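Long-range contacts in Oxidored_FMN domain-containing protein (PDB 6L6J), which probably oxidises the amine of 6-hydroxypseudooxynicotine with the help of a bound flavin mononucleotide and a [4Fe-4S] cluster: residues 128-133 / 173-178; 104-109 / 119-124; 68-73 / 113-118. One frame throughout, in Å; residues are numbered along the deposited sequence.

Contact 1 of 3, residues 128-133 / 173-178; sequences PHYFIN and HNLSLL. With FMN (flavin mononucleotide), chain B.
Tyr130 OH, hydrogen-bonded to Asp262, sits against Asn174, whose CB is 3.3 Å from it. The Asn174 amide, whose oxygen and nitrogen are probably exchanged in the model, lies against the side chains of His129 and Tyr130. Its CG swings away from its own backbone N (chi1 -169°) and rests 3.5 Å from His129 CD2, the amide plane turned only 24° from the imidazole. Against the Tyr130 ring the same amide stands steeply, at 69°. Asn174 O takes the edge of that ring in plane, 3.6 Å from Tyr130 CE2, and Leu175 brings its CD2 obliquely to within 3.5 Å of the same CE2, the two side chains crossing at about a right angle. Ser176 then caps helix 177-182: its OG accepts from Leu178 N at 2.9 Å. On the flavin side, His173 is held between Tyr170 OH at ND1 and Asp266 at NE2, a Tyr-His-Asp grouping like that of the iron-sulfur flavoprotein trimethylamine dehydrogenase. Asp180 takes NE2 of His129 and Lys126 its ND1, a pattern consistent with a neutral ring protonated at NE2. The firm polar bonds of His129 and Tyr130 thus go to Asp180, Lys126 and Asp262, while Asn174 and Leu175 add van der Waals contact, consistent with a turn whose polar ends are fixed by surrounding groups.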
loop_
_atom_site.group_PDB
_atom_site.type_symbol
_atom_site.label_atom_id
_atom_site.label_comp_id
_atom_site.label_asym_id
_atom_site.label_seq_id
_atom_site.Cartn_x
_atom_site.Cartn_y
_atom_site.Cartn_z
ATOM N N PRO A 128 -7.274 -9.119 21.934
ATOM C CA PRO A 128 -6.321 -8.586 20.955
ATOM C C PRO A 128 -6.650 -7.174 20.419
ATOM O O PRO A 128 -7.779 -6.855 20.222
ATOM C CB PRO A 128 -6.432 -9.600 19.806
ATOM C CG PRO A 128 -6.857 -10.879 20.469
ATOM C CD PRO A 128 -7.758 -10.463 21.604
ATOM N N HIS A 129 -5.637 -6.370 20.119
ATOM C CA HIS A 129 -5.810 -4.960 19.684
ATOM C C HIS A 129 -6.668 -4.901 18.411
ATOM O O HIS A 129 -7.627 -4.094 18.395
ATOM C CB HIS A 129 -4.470 -4.235 19.508
ATOM C CG HIS A 129 -3.426 -4.525 20.545
ATOM N ND1 HIS A 129 -3.690 -4.536 21.921
ATOM C CD2 HIS A 129 -2.096 -4.767 20.410
ATOM C CE1 HIS A 129 -2.567 -4.792 22.569
ATOM N NE2 HIS A 129 -1.573 -4.951 21.664
ATOM N N TYR A 130 -6.396 -5.702 17.385
ATOM C CA TYR A 130 -7.020 -5.500 16.042
ATOM C C TYR A 130 -7.980 -6.645 15.651
ATOM O O TYR A 130 -8.250 -6.819 14.444
ATOM C CB TYR A 130 -5.933 -5.305 14.974
ATOM C CG TYR A 130 -4.926 -4.253 15.341
ATOM C CD1 TYR A 130 -5.224 -2.903 15.241
ATOM C CD2 TYR A 130 -3.699 -4.614 15.868
ATOM C CE1 TYR A 130 -4.312 -1.926 15.617
ATOM C CE2 TYR A 130 -2.771 -3.656 16.250
ATOM C CZ TYR A 130 -3.081 -2.307 16.120
ATOM O OH TYR A 130 -2.175 -1.363 16.495
ATOM N N PHE A 131 -8.508 -7.389 16.624
ATOM C CA PHE A 131 -9.310 -8.616 16.386
ATOM C C PHE A 131 -10.516 -8.652 17.330
ATOM O O PHE A 131 -10.353 -8.371 18.509
ATOM C CB PHE A 131 -8.418 -9.860 16.511
ATOM C CG PHE A 131 -7.494 -10.083 15.338
ATOM C CD1 PHE A 131 -6.237 -9.499 15.296
ATOM C CD2 PHE A 131 -7.873 -10.877 14.270
ATOM C CE1 PHE A 131 -5.389 -9.702 14.222
ATOM C CE2 PHE A 131 -7.030 -11.082 13.192
ATOM C CZ PHE A 131 -5.789 -10.490 13.172
ATOM N N ILE A 132 -11.673 -9.052 16.803
ATOM C CA ILE A 132 -12.948 -9.256 17.573
ATOM C C ILE A 132 -13.095 -10.729 17.958
ATOM O O ILE A 132 -14.023 -11.026 18.698
ATOM C CB ILE A 132 -14.169 -8.731 16.793
ATOM C CG1 ILE A 132 -14.384 -9.503 15.492
ATOM C CG2 ILE A 132 -13.997 -7.222 16.537
ATOM C CD1 ILE A 132 -15.625 -9.060 14.698
ATOM N N ASN A 133 -12.188 -11.602 17.503
ATOM C CA ASN A 133 -12.232 -13.054 17.808
ATOM C C ASN A 133 -12.429 -13.235 19.308
ATOM O O ASN A 133 -11.820 -12.514 20.102
ATOM C CB ASN A 133 -10.967 -13.802 17.367
ATOM C CG ASN A 133 -10.738 -13.731 15.873
ATOM O OD1 ASN A 133 -10.598 -12.643 15.317
ATOM N ND2 ASN A 133 -10.747 -14.881 15.219
ATOM N N HIS A 173 4.867 -1.166 15.508
ATOM C CA HIS A 173 3.501 -1.253 14.909
ATOM C C HIS A 173 2.383 -1.567 15.930
ATOM O O HIS A 173 1.237 -1.799 15.467
ATOM C CB HIS A 173 3.526 -2.301 13.790
ATOM C CG HIS A 173 4.334 -1.844 12.630
ATOM N ND1 HIS A 173 5.583 -2.343 12.369
ATOM C CD2 HIS A 173 4.075 -0.904 11.688
ATOM C CE1 HIS A 173 6.062 -1.734 11.298
ATOM N NE2 HIS A 173 5.156 -0.843 10.860
ATOM N N ASN A 174 2.668 -1.598 17.241
ATOM C CA ASN A 174 1.770 -2.242 18.231
ATOM C C ASN A 174 1.425 -3.686 17.784
ATOM O O ASN A 174 0.312 -4.164 18.102
ATOM C CB ASN A 174 0.508 -1.409 18.419
ATOM C CG ASN A 174 -0.309 -1.879 19.599
ATOM O OD1 ASN A 174 0.261 -2.462 20.533
ATOM N ND2 ASN A 174 -1.622 -1.666 19.555
ATOM N N LEU A 175 2.352 -4.370 17.098
ATOM C CA LEU A 175 2.238 -5.803 16.713
ATOM C C LEU A 175 3.350 -6.627 17.380
ATOM O O LEU A 175 3.807 -7.586 16.756
ATOM C CB LEU A 175 2.309 -5.926 15.187
ATOM C CG LEU A 175 1.316 -5.066 14.403
ATOM C CD1 LEU A 175 1.570 -5.185 12.909
ATOM C CD2 LEU A 175 -0.132 -5.442 14.730
ATOM N N SER A 176 3.733 -6.300 18.617
ATOM C CA SER A 176 4.846 -6.971 19.340
ATOM C C SER A 176 4.543 -7.078 20.835
ATOM O O SER A 176 4.159 -6.061 21.449
ATOM C CB SER A 176 6.153 -6.245 19.127
ATOM O OG SER A 176 7.087 -6.609 20.139
ATOM N N LEU A 177 4.778 -8.259 21.396
ATOM C CA LEU A 177 4.728 -8.528 22.860
ATOM C C LEU A 177 5.702 -7.594 23.595
ATOM O O LEU A 177 5.418 -7.237 24.748
ATOM C CB LEU A 177 5.096 -9.994 23.118
ATOM C CG LEU A 177 4.913 -10.475 24.560
ATOM C CD1 LEU A 177 3.446 -10.632 24.876
ATOM C CD2 LEU A 177 5.648 -11.788 24.802
ATOM N N LEU A 178 6.801 -7.192 22.950
ATOM C CA LEU A 178 7.847 -6.341 23.572
ATOM C C LEU A 178 7.279 -4.932 23.747
ATOM O O LEU A 178 7.466 -4.367 24.826
ATOM C CB LEU A 178 9.116 -6.353 22.712
ATOM C CG LEU A 178 9.717 -7.728 22.394
ATOM C CD1 LEU A 178 10.961 -7.577 21.538
ATOM C CD2 LEU A 178 10.066 -8.519 23.654
HETATM N N1 FMN B . 6.308 -3.352 8.695
HETATM C C2 FMN B . 6.698 -4.371 9.527
HETATM O O2 FMN B . 7.448 -4.086 10.465
HETATM N N3 FMN B . 6.353 -5.657 9.377
HETATM C C4 FMN B . 5.565 -6.042 8.359
HETATM O O4 FMN B . 5.246 -7.222 8.226
HETATM C C4A FMN B . 5.064 -5.006 7.415
HETATM N N5 FMN B . 4.261 -5.327 6.372
HETATM C C5A FMN B . 3.897 -4.361 5.498
HETATM C C6 FMN B . 3.135 -4.698 4.382
HETATM C C7 FMN B . 2.785 -3.709 3.485
HETATM C C7M FMN B . 1.921 -4.073 2.340
HETATM C C8 FMN B . 3.232 -2.323 3.672
HETATM C C8M FMN B . 2.831 -1.227 2.730
HETATM C C9 FMN B . 3.985 -1.974 4.762
HETATM C C9A FMN B . 4.354 -2.939 5.689
HETATM N N10 FMN B . 5.165 -2.611 6.786
HETATM C C10 FMN B . 5.522 -3.621 7.645
HETATM C "C1'" FMN B . 5.659 -1.220 7.039
HETATM C "C2'" FMN B . 6.871 -0.919 6.178
HETATM O "O2'" FMN B . 7.921 -1.751 6.638
HETATM C "C3'" FMN B . 7.312 0.511 6.269
HETATM O "O3'" FMN B . 7.753 0.772 7.602
HETATM C "C4'" FMN B . 6.237 1.527 5.886
HETATM O "O4'" FMN B . 5.542 1.092 4.693
HETATM C "C5'" FMN B . 6.830 2.917 5.703
HETATM O "O5'" FMN B . 7.771 2.862 4.645
HETATM P P FMN B . 7.335 3.253 3.135
HETATM O O1P FMN B . 6.944 4.713 3.182
HETATM O O2P FMN B . 8.584 2.966 2.362
HETATM O O3P FMN B . 6.183 2.327 2.797
#

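Contact 2 of 3, residues 104-109 / 119-124; sequences LAHAGA and HPLSPT
Gly108 and Leu121 share a bridging water as well as direct packing. In the polar group, this water accepts from Leu121 N at 2.9 Å and donates to Gly108 O, although the very short second leg leaves its exact position doubtful. Leu121 O lies 3.2 Å from Ala109 N, but the angle is too poor for a bond, and that amide turns instead to the Asp180 carboxylate. The backbone bend is held from inside the first segment: Gly108 N donates to His106 ND1 over 3.2 Å at a fairly straight 162°, reaching the ring 17° out of its plane. Gly108 itself has a positive phi, a conformation that favours glycine. NE2 at the far side of the ring bonds to Thr66 OG1, and with both nitrogens engaged the imidazole is fixed in rotation. With CG of His106 opposite its backbone N (chi1 -166°), the ring extends to Leu121.

The apolar contacts centre on Leu121. Its CD1 comes obliquely onto the imidazole, 3.5 Å from His106 NE2 and equally near its CE1, the side chains crossing at about a right angle. Ala109 CB meets Ser122 CB at 4.0 Å, and Pro120 CB covers Gly108 O at 3.7 Å. Here the third strand of a TIM barrel, 99-105, runs out into a long beta-alpha loop that folds back on its end through the short strand 121-122.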
loop_
_atom_site.group_PDB
_atom_site.type_symbol
_atom_site.label_atom_id
_atom_site.label_comp_id
_atom_site.label_asym_id
_atom_site.label_seq_id
_atom_site.Cartn_x
_atom_site.Cartn_y
_atom_site.Cartn_z
ATOM N N LEU A 104 11.995 -11.537 12.656
ATOM C CA LEU A 104 11.537 -12.447 13.734
ATOM C C LEU A 104 10.602 -11.660 14.646
ATOM O O LEU A 104 11.014 -10.600 15.131
ATOM C CB LEU A 104 12.748 -12.988 14.494
ATOM C CG LEU A 104 13.577 -14.021 13.725
ATOM C CD1 LEU A 104 14.623 -14.651 14.640
ATOM C CD2 LEU A 104 12.688 -15.101 13.104
ATOM N N ALA A 105 9.381 -12.169 14.825
ATOM C CA ALA A 105 8.236 -11.428 15.406
ATOM C C ALA A 105 7.465 -12.313 16.382
ATOM O O ALA A 105 7.247 -13.485 16.066
ATOM C CB ALA A 105 7.332 -10.964 14.289
ATOM N N HIS A 106 7.039 -11.748 17.509
ATOM C CA HIS A 106 5.999 -12.347 18.387
ATOM C C HIS A 106 4.930 -11.286 18.637
ATOM O O HIS A 106 5.292 -10.221 19.180
ATOM C CB HIS A 106 6.567 -12.931 19.692
ATOM C CG HIS A 106 5.569 -13.795 20.381
ATOM N ND1 HIS A 106 4.380 -13.284 20.889
ATOM C CD2 HIS A 106 5.525 -15.129 20.586
ATOM C CE1 HIS A 106 3.668 -14.261 21.410
ATOM N NE2 HIS A 106 4.337 -15.410 21.215
ATOM N N ALA A 107 3.679 -11.590 18.276
ATOM C CA ALA A 107 2.600 -10.604 18.061
ATOM C C ALA A 107 1.973 -10.191 19.400
ATOM O O ALA A 107 1.168 -9.265 19.408
ATOM C CB ALA A 107 1.585 -11.182 17.101
ATOM N N GLY A 108 2.324 -10.856 20.498
ATOM C CA GLY A 108 1.678 -10.635 21.805
ATOM C C GLY A 108 0.160 -10.490 21.654
ATOM O O GLY A 108 -0.488 -11.442 21.193
ATOM N N ALA A 109 -0.380 -9.323 22.009
ATOM C CA ALA A 109 -1.827 -9.045 22.126
ATOM C C ALA A 109 -2.308 -8.279 20.886
ATOM O O ALA A 109 -3.119 -7.352 21.050
ATOM C CB ALA A 109 -2.068 -8.272 23.398
ATOM N N HIS A 119 -3.589 -19.838 22.705
ATOM C CA HIS A 119 -3.819 -18.640 23.552
ATOM C C HIS A 119 -2.751 -17.590 23.233
ATOM O O HIS A 119 -1.564 -17.851 23.343
ATOM C CB HIS A 119 -3.848 -19.037 25.032
ATOM C CG HIS A 119 -4.911 -20.018 25.372
ATOM N ND1 HIS A 119 -6.187 -19.624 25.788
ATOM C CD2 HIS A 119 -4.888 -21.374 25.427
ATOM C CE1 HIS A 119 -6.910 -20.711 26.055
ATOM N NE2 HIS A 119 -6.129 -21.808 25.842
ATOM N N PRO A 120 -3.125 -16.385 22.770
ATOM C CA PRO A 120 -2.159 -15.294 22.616
ATOM C C PRO A 120 -1.679 -14.773 23.982
ATOM O O PRO A 120 -2.314 -15.030 25.002
ATOM C CB PRO A 120 -2.927 -14.189 21.861
ATOM C CG PRO A 120 -4.206 -14.854 21.395
ATOM C CD PRO A 120 -4.479 -15.996 22.355
ATOM N N LEU A 121 -0.586 -14.018 23.974
ATOM C CA LEU A 121 0.135 -13.625 25.210
ATOM C C LEU A 121 0.081 -12.096 25.383
ATOM O O LEU A 121 -0.045 -11.377 24.386
ATOM C CB LEU A 121 1.573 -14.149 25.134
ATOM C CG LEU A 121 1.730 -15.596 24.680
ATOM C CD1 LEU A 121 3.197 -15.914 24.468
ATOM C CD2 LEU A 121 1.111 -16.577 25.673
ATOM N N SER A 122 0.159 -11.643 26.633
ATOM C CA SER A 122 0.170 -10.219 27.027
ATOM C C SER A 122 0.824 -10.106 28.399
ATOM O O SER A 122 0.724 -11.064 29.182
ATOM C CB SER A 122 -1.228 -9.659 27.040
ATOM O OG SER A 122 -1.257 -8.305 27.495
ATOM N N PRO A 123 1.478 -8.958 28.725
ATOM C CA PRO A 123 1.888 -8.655 30.094
ATOM C C PRO A 123 0.678 -8.780 31.029
ATOM O O PRO A 123 0.854 -9.273 32.137
ATOM C CB PRO A 123 2.378 -7.194 30.047
ATOM C CG PRO A 123 1.867 -6.643 28.722
ATOM C CD PRO A 123 1.808 -7.854 27.809
ATOM N N THR A 124 -0.503 -8.367 30.534
ATOM C CA THR A 124 -1.783 -8.262 31.283
ATOM C C THR A 124 -2.948 -8.556 30.333
ATOM O O THR A 124 -2.932 -8.007 29.204
ATOM C CB THR A 124 -1.895 -6.880 31.939
ATOM O OG1 THR A 124 -0.728 -6.756 32.766
ATOM C CG2 THR A 124 -3.171 -6.684 32.740
HETATM O O HOH W 1 0.622 -13.615 21.330
#

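Contact 3 of 3, residues 68-73 / 113-118; sequences DHAPLP and AIYHRE
Tyr115 lies along the 68-73 loop, its CG opposite its own carbonyl carbon (chi1 -77°), which lays the ring along Ala70. Its CB starts 3.5 Å from Asp68 OD2, and CD2 on the ring skirts the same oxygen obliquely. Further out, Ala70 CB sits over the middle of one face, 3.4 Å from the centroid of the Tyr115 ring and 8° off its normal, a CH-pi contact. At the tip, Tyr115 OH donates to Leu72 O at 2.8 Å, with Pro71 O 2.9 Å from the same hydroxyl. Leu72 O lies near the ring plane, at its edge, yet the hydroxyl meets that carbonyl from above its plane, not on a lone pair.

The root of Tyr115 is held by Asp68. Ile114 N donates to the syn lone pair of Asp68 OD1 at 3.1 Å, while Tyr115 N reaches OD2 on the syn side at 3.2 Å, 32° out of the carboxylate plane. OD1 also accepts from Ala70 N at 3.1 Å, closing an Asx turn within its own loop. Replacing Asp68 with an alanine would probably leave these three amides without their acceptor and let the 113-118 loop shift against the Asx turn. Three N-H donors around one carboxylate also suggest that it is ionised. His69 points away from this interface and bonds to Glu60, an FMN-binding residue, and to Ser110. An Asx-turn aspartate thus accepts from the first amides of the type I turn 114-117 and joins the loops following the second and third strands of the TIM barrel.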
loop_
_atom_site.group_PDB
_atom_site.type_symbol
_atom_site.label_atom_id
_atom_site.label_comp_id
_atom_site.label_asym_id
_atom_site.label_seq_id
_atom_site.Cartn_x
_atom_site.Cartn_y
_atom_site.Cartn_z
ATOM N N ASP A 68 0.277 -15.348 15.737
ATOM C CA ASP A 68 -0.115 -15.117 14.318
ATOM C C ASP A 68 -1.153 -14.000 14.184
ATOM O O ASP A 68 -1.751 -13.570 15.190
ATOM C CB ASP A 68 -0.607 -16.387 13.641
ATOM C CG ASP A 68 -1.852 -17.006 14.232
ATOM O OD1 ASP A 68 -2.873 -16.279 14.366
ATOM O OD2 ASP A 68 -1.786 -18.220 14.544
ATOM N N HIS A 69 -1.290 -13.503 12.962
ATOM C CA HIS A 69 -2.350 -12.577 12.506
ATOM C C HIS A 69 -3.258 -13.346 11.530
ATOM O O HIS A 69 -3.726 -12.732 10.524
ATOM C CB HIS A 69 -1.700 -11.323 11.899
ATOM C CG HIS A 69 -1.004 -10.480 12.913
ATOM N ND1 HIS A 69 0.358 -10.354 12.958
ATOM C CD2 HIS A 69 -1.475 -9.773 13.955
ATOM C CE1 HIS A 69 0.698 -9.596 13.976
ATOM N NE2 HIS A 69 -0.399 -9.229 14.595
ATOM N N ALA A 70 -3.480 -14.649 11.785
ATOM C CA ALA A 70 -4.380 -15.503 10.984
ATOM C C ALA A 70 -5.677 -14.738 10.742
ATOM O O ALA A 70 -6.230 -14.135 11.652
ATOM C CB ALA A 70 -4.659 -16.817 11.671
ATOM N N PRO A 71 -6.239 -14.784 9.518
ATOM C CA PRO A 71 -5.779 -15.714 8.478
ATOM C C PRO A 71 -4.736 -15.166 7.478
ATOM O O PRO A 71 -4.561 -15.775 6.447
ATOM C CB PRO A 71 -7.109 -16.001 7.782
ATOM C CG PRO A 71 -7.868 -14.663 7.846
ATOM C CD PRO A 71 -7.363 -13.938 9.082
ATOM N N LEU A 72 -4.040 -14.067 7.802
ATOM C CA LEU A 72 -2.888 -13.561 6.995
ATOM C C LEU A 72 -1.762 -14.607 6.972
ATOM O O LEU A 72 -1.252 -15.004 8.017
ATOM C CB LEU A 72 -2.410 -12.219 7.573
ATOM C CG LEU A 72 -1.096 -11.660 7.013
ATOM C CD1 LEU A 72 -1.190 -11.383 5.515
ATOM C CD2 LEU A 72 -0.659 -10.415 7.765
ATOM N N PRO A 73 -1.355 -15.126 5.792
ATOM C CA PRO A 73 -0.225 -16.046 5.716
ATOM C C PRO A 73 1.129 -15.321 5.798
ATOM O O PRO A 73 1.373 -14.472 4.960
ATOM C CB PRO A 73 -0.389 -16.752 4.363
ATOM C CG PRO A 73 -1.250 -15.839 3.532
ATOM C CD PRO A 73 -1.980 -14.910 4.484
ATOM N N ALA A 113 -3.930 -15.952 17.355
ATOM C CA ALA A 113 -3.163 -17.216 17.472
ATOM C C ALA A 113 -4.023 -18.383 16.990
ATOM O O ALA A 113 -4.013 -19.460 17.664
ATOM C CB ALA A 113 -2.752 -17.403 18.921
ATOM N N ILE A 114 -4.732 -18.197 15.875
ATOM C CA ILE A 114 -5.867 -19.086 15.467
ATOM C C ILE A 114 -5.339 -20.344 14.761
ATOM O O ILE A 114 -6.016 -21.404 14.850
ATOM C CB ILE A 114 -6.897 -18.312 14.609
ATOM C CG1 ILE A 114 -8.017 -17.717 15.465
ATOM C CG2 ILE A 114 -7.469 -19.139 13.467
ATOM C CD1 ILE A 114 -8.848 -18.735 16.215
ATOM N N TYR A 115 -4.227 -20.245 14.030
ATOM C CA TYR A 115 -3.744 -21.332 13.136
ATOM C C TYR A 115 -3.679 -22.648 13.929
ATOM O O TYR A 115 -4.197 -23.665 13.433
ATOM C CB TYR A 115 -2.409 -20.963 12.486
ATOM C CG TYR A 115 -2.505 -19.989 11.327
ATOM C CD1 TYR A 115 -3.451 -20.147 10.314
ATOM C CD2 TYR A 115 -1.634 -18.914 11.215
ATOM C CE1 TYR A 115 -3.527 -19.278 9.239
ATOM C CE2 TYR A 115 -1.704 -18.039 10.145
ATOM C CZ TYR A 115 -2.654 -18.219 9.157
ATOM O OH TYR A 115 -2.736 -17.350 8.109
ATOM N N HIS A 116 -3.113 -22.613 15.137
ATOM C CA HIS A 116 -2.972 -23.777 16.047
ATOM C C HIS A 116 -3.848 -23.589 17.279
ATOM O O HIS A 116 -3.467 -24.107 18.349
ATOM C CB HIS A 116 -1.514 -23.975 16.451
ATOM C CG HIS A 116 -0.677 -24.498 15.343
ATOM N ND1 HIS A 116 0.253 -23.722 14.701
ATOM C CD2 HIS A 116 -0.657 -25.699 14.739
ATOM C CE1 HIS A 116 0.842 -24.429 13.767
ATOM N NE2 HIS A 116 0.299 -25.630 13.768
ATOM N N ARG A 117 -4.974 -22.886 17.112
ATOM C CA ARG A 117 -6.025 -22.697 18.140
ATOM C C ARG A 117 -5.328 -22.519 19.482
ATOM O O ARG A 117 -5.529 -23.311 20.391
ATOM C CB ARG A 117 -6.993 -23.883 18.138
ATOM C CG ARG A 117 -7.901 -23.948 16.924
ATOM C CD ARG A 117 -7.255 -24.627 15.734
ATOM N NE ARG A 117 -8.277 -25.014 14.767
ATOM C CZ ARG A 117 -8.870 -24.196 13.901
ATOM N NH1 ARG A 117 -8.510 -22.932 13.824
ATOM N NH2 ARG A 117 -9.815 -24.649 13.093
ATOM N N GLU A 118 -4.514 -21.485 19.578
ATOM C CA GLU A 118 -3.618 -21.268 20.733
ATOM C C GLU A 118 -4.080 -20.010 21.471
ATOM O O GLU A 118 -4.955 -19.280 20.926
ATOM C CB GLU A 118 -2.180 -21.252 20.200
ATOM C CG GLU A 118 -1.129 -21.073 21.267
ATOM C CD GLU A 118 -1.016 -22.180 22.293
ATOM O OE1 GLU A 118 -1.606 -22.037 23.410
ATOM O OE2 GLU A 118 -0.317 -23.149 21.988
#

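In the fold
From the N terminus, the loop after barrel strand 55-62 supplies residues 68-73, which wait some forty residues, through helix 83-94 and strand 99-105, for 113-118 to close contact 3. Contact 2 opens inside that span at 104-109 and closes beyond it at 119-124, and the two therefore cross. Contact 1 follows in series, spanning helix 142-162 and strand 166-171. The three adjoin: His129 N bonds to Ala109 O and Leu177 N to His106 O, joining contacts 1 and 2, while Phe131 and Leu175 pack on contact 3 and Ala107 packs on His69. Together they tie the loops after barrel strands two, three and four into one cluster on the flavin side.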